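Local coordinates for protein endo-polygalacturonase (Pectobacterium carotovorum subsp. carotovorum, PDB 1BHE) that hydrolyses the alpha-1,4 linkages of polygalacturonic acid and takes part in the maceration and soft-rotting of plant tissue, at residues A[11-16]-A[38-43]; A[308-313]-A[341-346]. One frame throughout, in Å; residues are numbered along the deposited sequence.

Contact 1: A[11-16]-A[38-43]; sequences TPSSCT and QGKAVR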
ATOM      1  N   THR A  11     -14.405  16.962  -0.926  1.00 13.31           N
ATOM      2  CA  THR A  11     -15.298  15.877  -1.349  1.00 13.32           C
ATOM      3  C   THR A  11     -16.312  16.345  -2.383  1.00 13.03           C
ATOM      4  O   THR A  11     -16.941  17.386  -2.220  1.00 11.36           O
ATOM      5  CB  THR A  11     -16.060  15.311  -0.157  1.00 14.27           C
ATOM      6  OG1 THR A  11     -15.119  15.138   0.927  1.00 14.46           O
ATOM      7  CG2 THR A  11     -16.765  13.998  -0.422  1.00 14.99           C
ATOM      8  N   PRO A  12     -16.491  15.547  -3.427  1.00 12.58           N
ATOM      9  CA  PRO A  12     -17.451  15.836  -4.470  1.00 12.78           C
ATOM     10  C   PRO A  12     -18.889  15.810  -3.976  1.00 12.82           C
ATOM     11  O   PRO A  12     -19.223  15.157  -2.983  1.00 12.23           O
ATOM     12  CB  PRO A  12     -17.256  14.729  -5.501  1.00 12.79           C
ATOM     13  CG  PRO A  12     -15.976  14.051  -5.156  1.00 13.05           C
ATOM     14  CD  PRO A  12     -15.757  14.282  -3.686  1.00 12.76           C
ATOM     15  N   SER A  13     -19.750  16.524  -4.697  1.00 13.28           N
ATOM     16  CA  SER A  13     -21.181  16.516  -4.384  1.00 13.65           C
ATOM     17  C   SER A  13     -21.719  15.181  -4.893  1.00 13.64           C
ATOM     18  O   SER A  13     -21.099  14.568  -5.778  1.00 12.59           O
ATOM     19  CB  SER A  13     -21.891  17.697  -5.027  1.00 15.00           C
ATOM     20  OG  SER A  13     -22.112  17.450  -6.409  1.00 16.47           O
ATOM     21  N   SER A  14     -22.809  14.683  -4.327  1.00 12.96           N
ATOM     22  CA  SER A  14     -23.329  13.385  -4.732  1.00 13.40           C
ATOM     23  C   SER A  14     -24.186  13.464  -5.986  1.00 13.38           C
ATOM     24  O   SER A  14     -24.943  14.427  -6.167  1.00 13.69           O
ATOM     25  CB  SER A  14     -24.168  12.796  -3.587  1.00 14.14           C
ATOM     26  OG  SER A  14     -25.280  13.653  -3.370  1.00 15.56           O
ATOM     27  N   CYS A  15     -24.102  12.443  -6.830  1.00 12.17           N
ATOM     28  CA  CYS A  15     -24.954  12.360  -8.010  1.00 11.99           C
ATOM     29  C   CYS A  15     -26.236  11.602  -7.662  1.00 13.22           C
ATOM     30  O   CYS A  15     -27.326  11.874  -8.159  1.00 13.13           O
ATOM     31  CB  CYS A  15     -24.285  11.622  -9.168  1.00 11.45           C
ATOM     32  SG  CYS A  15     -23.668   9.957  -8.793  1.00 10.45           S
ATOM     33  N   THR A  16     -26.059  10.600  -6.816  1.00 14.01           N
ATOM     34  CA  THR A  16     -27.103   9.688  -6.373  1.00 15.20           C
ATOM     35  C   THR A  16     -26.834   9.291  -4.923  1.00 15.06           C
ATOM     36  O   THR A  16     -25.669   9.217  -4.518  1.00 15.13           O
ATOM     37  CB  THR A  16     -27.077   8.404  -7.231  1.00 15.76           C
ATOM     38  OG1 THR A  16     -27.417   8.699  -8.597  1.00 16.68           O
ATOM     39  CG2 THR A  16     -28.047   7.345  -6.734  1.00 17.09           C
ATOM     40  N   GLN A  38     -19.965  13.352 -14.285  1.00 11.32           N
ATOM     41  CA  GLN A  38     -18.541  13.627 -14.120  1.00 11.84           C
ATOM     42  C   GLN A  38     -18.323  14.602 -12.970  1.00 10.94           C
ATOM     43  O   GLN A  38     -19.040  15.602 -12.831  1.00 10.06           O
ATOM     44  CB  GLN A  38     -17.979  14.195 -15.433  1.00 13.76           C
ATOM     45  CG  GLN A  38     -16.612  14.837 -15.375  1.00 16.39           C
ATOM     46  CD  GLN A  38     -16.058  15.298 -16.706  1.00 18.61           C
ATOM     47  OE1 GLN A  38     -16.328  14.721 -17.763  1.00 19.73           O
ATOM     48  NE2 GLN A  38     -15.244  16.357 -16.695  1.00 19.15           N
ATOM     49  N   GLY A  39     -17.369  14.295 -12.094  1.00  9.21           N
ATOM     50  CA  GLY A  39     -17.043  15.150 -10.968  1.00  9.63           C
ATOM     51  C   GLY A  39     -17.912  14.980  -9.735  1.00  9.08           C
ATOM     52  O   GLY A  39     -17.722  15.683  -8.738  1.00  8.12           O
ATOM     53  N   LYS A  40     -18.849  14.038  -9.765  1.00  8.03           N
ATOM     54  CA  LYS A  40     -19.728  13.767  -8.634  1.00  8.68           C
ATOM     55  C   LYS A  40     -19.476  12.366  -8.093  1.00  8.47           C
ATOM     56  O   LYS A  40     -18.701  11.595  -8.661  1.00  7.57           O
ATOM     57  CB  LYS A  40     -21.193  13.945  -9.049  1.00  9.41           C
ATOM     58  CG  LYS A  40     -21.531  15.386  -9.419  1.00 10.75           C
ATOM     59  CD  LYS A  40     -23.035  15.610  -9.490  1.00 12.45           C
ATOM     60  CE  LYS A  40     -23.358  16.991 -10.037  1.00 13.82           C
ATOM     61  NZ  LYS A  40     -24.786  17.355  -9.783  1.00 15.09           N
ATOM     62  N   ALA A  41     -20.148  12.026  -6.990  1.00  8.26           N
ATOM     63  CA  ALA A  41     -19.933  10.718  -6.383  1.00  7.94           C
ATOM     64  C   ALA A  41     -21.229   9.994  -6.033  1.00  7.58           C
ATOM     65  O   ALA A  41     -22.233  10.644  -5.759  1.00  7.49           O
ATOM     66  CB  ALA A  41     -19.153  10.906  -5.078  1.00  8.02           C
ATOM     67  N   VAL A  42     -21.164   8.670  -6.028  1.00  7.53           N
ATOM     68  CA  VAL A  42     -22.305   7.861  -5.594  1.00  8.08           C
ATOM     69  C   VAL A  42     -22.179   7.882  -4.067  1.00  8.68           C
ATOM     70  O   VAL A  42     -21.096   7.557  -3.568  1.00  9.01           O
ATOM     71  CB  VAL A  42     -22.281   6.430  -6.133  1.00  7.64           C
ATOM     72  CG1 VAL A  42     -23.233   5.488  -5.410  1.00  7.14           C
ATOM     73  CG2 VAL A  42     -22.607   6.477  -7.627  1.00  6.99           C
ATOM     74  N   ARG A  43     -23.220   8.318  -3.376  1.00  9.20           N
ATOM     75  CA  ARG A  43     -23.171   8.428  -1.919  1.00  9.90           C
ATOM     76  C   ARG A  43     -23.822   7.227  -1.240  1.00  9.89           C
ATOM     77  O   ARG A  43     -24.938   6.832  -1.565  1.00  9.72           O
ATOM     78  CB  ARG A  43     -23.858   9.730  -1.480  1.00 11.26           C
ATOM     79  CG  ARG A  43     -23.839   9.959   0.024  1.00 12.32           C
ATOM     80  CD  ARG A  43     -24.422  11.303   0.443  1.00 14.51           C
ATOM     81  NE  ARG A  43     -24.488  11.415   1.901  1.00 16.04           N
ATOM     82  CZ  ARG A  43     -25.171  12.310   2.602  1.00 17.36           C
ATOM     83  NH1 ARG A  43     -25.868  13.265   2.000  1.00 17.45           N
ATOM     84  NH2 ARG A  43     -25.140  12.273   3.932  1.00 17.75           N
TER
HETATM   85  O   HOH W   1     -18.854  17.720  -7.137  1.00 14.32           O

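Contact 2: A[308-313]-A[341-346]; sequences IVIDTV and VVLNGE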
ATOM      1  N   ILE A 308      16.500   1.266  10.513  1.00 19.16           N
ATOM      2  CA  ILE A 308      16.998   1.555   9.178  1.00 19.30           C
ATOM      3  C   ILE A 308      17.449   0.242   8.543  1.00 18.95           C
ATOM      4  O   ILE A 308      18.250  -0.493   9.122  1.00 19.64           O
ATOM      5  CB  ILE A 308      18.155   2.566   9.110  1.00 18.99           C
ATOM      6  CG1 ILE A 308      17.741   3.936   9.646  1.00 19.15           C
ATOM      7  CG2 ILE A 308      18.666   2.698   7.676  1.00 19.16           C
ATOM      8  CD1 ILE A 308      18.847   4.962   9.740  1.00 19.34           C
ATOM      9  N   VAL A 309      16.901  -0.075   7.375  1.00 18.41           N
ATOM     10  CA  VAL A 309      17.270  -1.275   6.646  1.00 17.92           C
ATOM     11  C   VAL A 309      17.547  -0.947   5.177  1.00 18.55           C
ATOM     12  O   VAL A 309      16.672  -0.493   4.444  1.00 17.02           O
ATOM     13  CB  VAL A 309      16.217  -2.399   6.661  1.00 17.76           C
ATOM     14  CG1 VAL A 309      16.686  -3.597   5.830  1.00 17.54           C
ATOM     15  CG2 VAL A 309      15.863  -2.883   8.059  1.00 17.54           C
ATOM     16  N   ILE A 310      18.778  -1.204   4.749  1.00 18.60           N
ATOM     17  CA  ILE A 310      19.180  -1.074   3.357  1.00 19.72           C
ATOM     18  C   ILE A 310      19.776  -2.442   3.006  1.00 20.59           C
ATOM     19  O   ILE A 310      20.916  -2.745   3.359  1.00 21.26           O
ATOM     20  CB  ILE A 310      20.150   0.063   3.039  1.00 19.80           C
ATOM     21  CG1 ILE A 310      19.502   1.426   3.285  1.00 19.95           C
ATOM     22  CG2 ILE A 310      20.630  -0.046   1.594  1.00 20.01           C
ATOM     23  CD1 ILE A 310      20.355   2.628   2.958  1.00 20.79           C
ATOM     24  N   ASP A 311      18.971  -3.289   2.375  1.00 21.20           N
ATOM     25  CA  ASP A 311      19.399  -4.640   2.053  1.00 21.80           C
ATOM     26  C   ASP A 311      19.258  -4.997   0.584  1.00 22.01           C
ATOM     27  O   ASP A 311      18.147  -5.113   0.064  1.00 21.26           O
ATOM     28  CB  ASP A 311      18.583  -5.642   2.890  1.00 22.74           C
ATOM     29  CG  ASP A 311      19.310  -6.964   3.048  1.00 23.59           C
ATOM     30  OD1 ASP A 311      20.175  -7.280   2.207  1.00 23.88           O
ATOM     31  OD2 ASP A 311      19.024  -7.685   4.028  1.00 24.50           O
ATOM     32  N   THR A 312      20.394  -5.258  -0.058  1.00 22.36           N
ATOM     33  CA  THR A 312      20.413  -5.633  -1.463  1.00 23.50           C
ATOM     34  C   THR A 312      20.264  -7.131  -1.671  1.00 24.40           C
ATOM     35  O   THR A 312      20.093  -7.583  -2.809  1.00 24.12           O
ATOM     36  CB  THR A 312      21.713  -5.181  -2.161  1.00 23.74           C
ATOM     37  OG1 THR A 312      22.796  -5.925  -1.580  1.00 24.02           O
ATOM     38  CG2 THR A 312      21.948  -3.696  -1.983  1.00 23.69           C
ATOM     39  N   VAL A 313      20.307  -7.928  -0.612  1.00 25.53           N
ATOM     40  CA  VAL A 313      20.104  -9.368  -0.719  1.00 27.35           C
ATOM     41  C   VAL A 313      19.078  -9.816   0.321  1.00 29.10           C
ATOM     42  O   VAL A 313      19.283 -10.756   1.085  1.00 28.77           O
ATOM     43  CB  VAL A 313      21.398 -10.180  -0.548  1.00 27.74           C
ATOM     44  CG1 VAL A 313      22.262 -10.147  -1.801  1.00 27.95           C
ATOM     45  CG2 VAL A 313      22.201  -9.686   0.648  1.00 27.20           C
ATOM     46  N   VAL A 341      20.373  -1.643  13.070  1.00 23.49           N
ATOM     47  CA  VAL A 341      20.452  -1.007  11.762  1.00 23.06           C
ATOM     48  C   VAL A 341      21.208  -1.946  10.823  1.00 23.23           C
ATOM     49  O   VAL A 341      22.349  -2.326  11.101  1.00 23.89           O
ATOM     50  CB  VAL A 341      21.136   0.365  11.786  1.00 22.74           C
ATOM     51  CG1 VAL A 341      21.500   0.839  10.384  1.00 22.58           C
ATOM     52  CG2 VAL A 341      20.239   1.395  12.456  1.00 22.97           C
ATOM     53  N   VAL A 342      20.561  -2.328   9.728  1.00 23.01           N
ATOM     54  CA  VAL A 342      21.158  -3.220   8.749  1.00 22.97           C
ATOM     55  C   VAL A 342      21.474  -2.499   7.444  1.00 23.29           C
ATOM     56  O   VAL A 342      20.597  -1.970   6.756  1.00 23.17           O
ATOM     57  CB  VAL A 342      20.253  -4.431   8.452  1.00 23.43           C
ATOM     58  CG1 VAL A 342      20.889  -5.354   7.424  1.00 23.37           C
ATOM     59  CG2 VAL A 342      19.941  -5.208   9.727  1.00 23.41           C
ATOM     60  N   LEU A 343      22.756  -2.478   7.092  1.00 22.81           N
ATOM     61  CA  LEU A 343      23.217  -1.860   5.853  1.00 22.87           C
ATOM     62  C   LEU A 343      24.025  -2.894   5.071  1.00 23.53           C
ATOM     63  O   LEU A 343      25.200  -3.134   5.369  1.00 23.45           O
ATOM     64  CB  LEU A 343      24.037  -0.606   6.100  1.00 22.32           C
ATOM     65  CG  LEU A 343      23.455   0.500   6.975  1.00 22.01           C
ATOM     66  CD1 LEU A 343      24.512   1.547   7.283  1.00 22.16           C
ATOM     67  CD2 LEU A 343      22.233   1.126   6.315  1.00 21.94           C
ATOM     68  N   ASN A 344      23.385  -3.518   4.089  1.00 23.53           N
ATOM     69  CA  ASN A 344      24.021  -4.553   3.284  1.00 23.91           C
ATOM     70  C   ASN A 344      24.014  -4.221   1.797  1.00 24.88           C
ATOM     71  O   ASN A 344      22.961  -4.186   1.160  1.00 23.86           O
ATOM     72  CB  ASN A 344      23.317  -5.889   3.526  1.00 24.05           C
ATOM     73  CG  ASN A 344      23.992  -7.064   2.856  1.00 24.54           C
ATOM     74  OD1 ASN A 344      24.964  -6.931   2.113  1.00 24.68           O
ATOM     75  ND2 ASN A 344      23.467  -8.253   3.122  1.00 25.00           N
ATOM     76  N   GLY A 345      25.205  -4.022   1.233  1.00 25.39           N
ATOM     77  CA  GLY A 345      25.355  -3.680  -0.166  1.00 27.02           C
ATOM     78  C   GLY A 345      25.966  -4.771  -1.025  1.00 28.54           C
ATOM     79  O   GLY A 345      26.572  -4.479  -2.058  1.00 28.05           O
ATOM     80  N   GLU A 346      25.784  -6.029  -0.637  1.00 30.41           N
ATOM     81  CA  GLU A 346      26.281  -7.160  -1.424  1.00 32.25           C
ATOM     82  C   GLU A 346      25.716  -7.085  -2.831  1.00 33.26           C
ATOM     83  O   GLU A 346      24.584  -6.635  -3.035  1.00 33.35           O
ATOM     84  CB  GLU A 346      25.880  -8.464  -0.737  1.00 32.59           C
ATOM     85  CG  GLU A 346      26.440  -9.747  -1.317  1.00 33.06           C
ATOM     86  CD  GLU A 346      25.946 -10.983  -0.583  1.00 33.43           C
ATOM     87  OE1 GLU A 346      25.934 -10.984   0.668  1.00 33.80           O
ATOM     88  OE2 GLU A 346      25.569 -11.971  -1.245  1.00 33.30           O
TER
HETATM   89  O   HOH W   2      21.136  -9.496   4.023  1.00 40.14           O

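Contact 1: A[11-16]-A[38-43]
A41 is gripped through both its backbone polar atoms by the segment 11-16: its N donates to S13 O (3.0 Å), and its O accepts from C15 N (2.8 Å). This parallel pairing, with S14 and A41 opposite each other, joins the first strand, 14-19, to strand 41-45 near one end of the right-handed parallel beta-helix of family 28; helix 26-33 lies between the two strands in the chain. The chain turns a corner at C15, yet R43 N still reaches T16 O in a nearly straight bond, 171° at the hydrogen. Before the bonds P12 CB touches G39 O (3.4 Å) and faces A41 CB; farther along, S14 CB meets R43 CB at 3.7 Å. K40 runs its CG and CD past S13 OG, its chain extended. Further out, water 1 accepts a hydrogen bond from S13 N and donates one to G39 O, bridging the two backbones. R43 leads its guanidinium away to a salt bridge with D68, and the other edge of 38-43 pairs with strand 64-67, through K40 and V42 to S64 and L66. With chi1 at 55°, C15 brings SG, disulfide-bonded to C36, to 3.4 Å from A41 O and 3.8 Å from V42 CG2.

Contact 2: A[308-313]-A[341-346]
I308 O receives V342 N and V342 O receives I310 N in a parallel pairing that continues through N344 N to I310 O (2.7 Å, 172° at the hydrogen) and T312 N to N344 O, the strand axes 4.7 Å apart and 19° from parallel. On the face carrying I310 and L343, one methyl does most of the touching: L343 CD2 lies about equally far from I310 CB (4.0 Å), CG1 and CD1, and also reaches I308 CG2. Beside it V341 sets both methyls against I308 CB. Residues of strands 324-335 and 352-360, among them W325, F330, V354 and M356, cover the isoleucines, which places this face in the interior of the right-handed parallel beta-helix; the pairing links equivalent strands of successive turns. V309, on the other face, has its side chain about 9 Å from that of H251, inferred to be an active-site residue. Farther along that face D311 and N344 sit side by side and cross at a slant, carboxylate and amide planes 35° apart. Both have CG anti to the backbone N, which helps bring each OD1 back to the main chain: D311 OD1 accepts V313 N and N344 OD1 accepts E346 N, two Asx turns at matching positions as the strands give way to loops. Each oxygen is met from above its plane. The outer atoms share water 2, which donates to D311 OD2 and accepts from N344 ND2, both at 2.8 Å. V313 crosses N344 at about a right angle, its CG2 pressed to 3.1 Å from ND2, while V313 CG1 approaches E346 OE2 at 3.8 Å. Inside the first turn, T312 brings CG2 to 3.3 Å from N344 O.

Overall arrangement
Both contacts join parallel strands of neighbouring turns of one beta-helix, but on opposite sides of the chain's centre, with nearest atoms about 36 Å apart. Contact 1 is a surface contact: two of its ten touching residues are buried, 445 Å² is buried between its segments, and its direct hydrogen bonds are all backbone to backbone. Contact 2 has seven of twelve touching residues buried and 543 Å²; one face is aliphatic, while the other passes from V309 and V342 to the polar pair D311 and N344. Water spans main-chain atoms in contact 1 but side-chain amide and carboxylate in contact 2. Along the chain, helix 26-33 lies between the strands of contact 1, strand 324-335 between those of contact 2.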